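Local coordinates for protein transcriptional regulator, AsnC family (Agrobacterium tumefaciens str. C58, PDB 3I4P) that probably regulates transcription as an Lrp/AsnC-family protein, binding specific DNA sequences through a winged helix-turn-helix domain, and also binds calcium, at residues A[7-12]-A[45-50]. Residues are numbered along the deposited sequence; the frame is centred on the assembly and turned at random.
Sequences KILRIL and GVIRRR
L9 divides its two methyls between neighbouring residues of 45-50: CD1 meets V46 CG1 at 3.9 Å, while CD2 rests on I47 CG1 at 3.7 Å. One turn further along the helix, L12 uses CD1 in two directions. L12 CD1 touches I47 CD1 at 3.7 Å, the two side chains crossing at about a right angle, and lies 3.8 Å from R50 NH2. I47 is therefore the shared partner: its CG1 meets L9 CD2 and its CD1 meets L12 CD1, so one arm touches both leucines. That reach follows from chi1 of -57°, which sets CG1 anti to the carbonyl carbon and leaves CG2 anti to the backbone N.

R50 arrives differently. Its chain runs extended from CG to NE and sets NH2 obliquely against the L12 methyls, nearer to CD1 than to CD2. The charge is answered elsewhere: NH1 forms a salt bridge with E42 on helix 31-43, which probably helps fix where the group lies. Between the two segments the contact is mostly apolar; the axes of segments 7-12 and 47-50 come within 11.6 Å, at 30° to each other.

Just before the strand, G45 ends helix 31-43 in a Schellman motif, its positive phi of 82° turning the chain toward V46 and I47. In the winged helix-turn-helix domain, helix 3-12 packs against the start of strand 47-54. M41 of helix 31-43 touches L9, L23 of helix 20-27 touches L12, and strand 47-54 pairs antiparallel with a strand of the second subunit, whose L54 and A52 pack on L9 and L12.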
# COMPACT_ATOMS: atom_id res chain seq x y z
N LYS A 7 -29.08 -33.66 -9.67
CA LYS A 7 -29.96 -33.21 -10.77
C LYS A 7 -31.16 -32.44 -10.22
O LYS A 7 -31.53 -31.42 -10.76
CB LYS A 7 -30.49 -34.38 -11.59
CG LYS A 7 -29.50 -35.02 -12.56
CD LYS A 7 -29.98 -36.43 -12.96
CE LYS A 7 -29.73 -36.76 -14.44
NZ LYS A 7 -31.01 -36.71 -15.23
N ILE A 8 -31.74 -32.93 -9.12
CA ILE A 8 -32.86 -32.25 -8.45
C ILE A 8 -32.45 -30.85 -7.94
O ILE A 8 -33.10 -29.87 -8.25
CB ILE A 8 -33.49 -33.12 -7.29
CG1 ILE A 8 -34.15 -34.39 -7.88
CG2 ILE A 8 -34.52 -32.30 -6.47
CD1 ILE A 8 -34.51 -35.48 -6.83
N LEU A 9 -31.36 -30.80 -7.20
CA LEU A 9 -30.82 -29.55 -6.65
C LEU A 9 -30.42 -28.53 -7.71
O LEU A 9 -30.57 -27.31 -7.52
CB LEU A 9 -29.62 -29.82 -5.73
CG LEU A 9 -29.93 -30.59 -4.44
CD1 LEU A 9 -28.64 -30.93 -3.68
CD2 LEU A 9 -30.96 -29.86 -3.58
N ARG A 10 -29.91 -29.01 -8.84
CA ARG A 10 -29.50 -28.10 -9.91
C ARG A 10 -30.68 -27.30 -10.46
O ARG A 10 -30.54 -26.11 -10.81
CB ARG A 10 -28.82 -28.91 -10.99
CG ARG A 10 -28.35 -28.15 -12.22
CD ARG A 10 -27.32 -29.10 -12.99
NE ARG A 10 -26.01 -29.10 -12.31
CZ ARG A 10 -25.20 -30.14 -12.11
NH1 ARG A 10 -25.54 -31.38 -12.54
NH2 ARG A 10 -24.03 -29.96 -11.50
N ILE A 11 -31.84 -27.95 -10.54
CA ILE A 11 -33.05 -27.29 -10.98
C ILE A 11 -33.61 -26.42 -9.83
O ILE A 11 -33.97 -25.27 -10.05
CB ILE A 11 -34.10 -28.28 -11.48
CG1 ILE A 11 -33.53 -29.08 -12.68
CG2 ILE A 11 -35.41 -27.53 -11.85
CD1 ILE A 11 -34.33 -30.29 -13.08
N LEU A 12 -33.65 -26.97 -8.61
CA LEU A 12 -34.25 -26.25 -7.47
C LEU A 12 -33.55 -24.90 -7.21
O LEU A 12 -34.21 -23.91 -6.98
CB LEU A 12 -34.31 -27.14 -6.21
CG LEU A 12 -35.37 -28.26 -6.19
CD1 LEU A 12 -35.33 -29.01 -4.88
CD2 LEU A 12 -36.79 -27.72 -6.43
N GLY A 45 -31.46 -30.52 5.86
CA GLY A 45 -31.00 -29.15 5.76
C GLY A 45 -30.09 -28.83 4.58
O GLY A 45 -29.52 -27.77 4.54
N VAL A 46 -29.96 -29.76 3.62
CA VAL A 46 -29.23 -29.51 2.36
C VAL A 46 -29.91 -28.36 1.61
O VAL A 46 -29.26 -27.38 1.27
CB VAL A 46 -29.17 -30.77 1.47
CG1 VAL A 46 -28.49 -30.45 0.16
CG2 VAL A 46 -28.45 -31.92 2.20
N ILE A 47 -31.21 -28.48 1.40
CA ILE A 47 -32.08 -27.34 1.07
C ILE A 47 -32.40 -26.62 2.39
O ILE A 47 -33.06 -27.18 3.25
CB ILE A 47 -33.43 -27.78 0.43
CG1 ILE A 47 -33.21 -28.63 -0.86
CG2 ILE A 47 -34.32 -26.56 0.16
CD1 ILE A 47 -34.46 -29.40 -1.31
N ARG A 48 -31.93 -25.39 2.55
CA ARG A 48 -32.16 -24.69 3.84
C ARG A 48 -33.46 -23.90 3.83
O ARG A 48 -34.14 -23.83 4.85
CB ARG A 48 -30.97 -23.85 4.29
CG ARG A 48 -30.20 -23.18 3.24
CD ARG A 48 -28.95 -22.52 3.79
NE ARG A 48 -28.49 -21.45 2.90
CZ ARG A 48 -28.89 -20.17 2.96
NH1 ARG A 48 -29.78 -19.78 3.86
NH2 ARG A 48 -28.39 -19.27 2.11
N ARG A 49 -33.80 -23.35 2.67
CA ARG A 49 -35.03 -22.58 2.46
C ARG A 49 -35.27 -22.34 0.98
O ARG A 49 -34.40 -22.56 0.14
CB ARG A 49 -34.97 -21.23 3.19
CG ARG A 49 -34.00 -20.19 2.60
CD ARG A 49 -34.14 -18.90 3.32
NE ARG A 49 -33.64 -19.05 4.67
CZ ARG A 49 -33.91 -18.22 5.67
NH1 ARG A 49 -34.70 -17.15 5.50
NH2 ARG A 49 -33.39 -18.48 6.86
N ARG A 50 -36.47 -21.91 0.68
CA ARG A 50 -36.88 -21.43 -0.64
C ARG A 50 -37.36 -19.99 -0.51
O ARG A 50 -38.12 -19.68 0.42
CB ARG A 50 -37.97 -22.29 -1.22
CG ARG A 50 -37.56 -23.71 -1.57
CD ARG A 50 -38.81 -24.47 -1.99
NE ARG A 50 -38.63 -25.80 -2.60
CZ ARG A 50 -38.28 -26.89 -1.93
NH1 ARG A 50 -37.97 -26.83 -0.63
NH2 ARG A 50 -38.19 -28.06 -2.57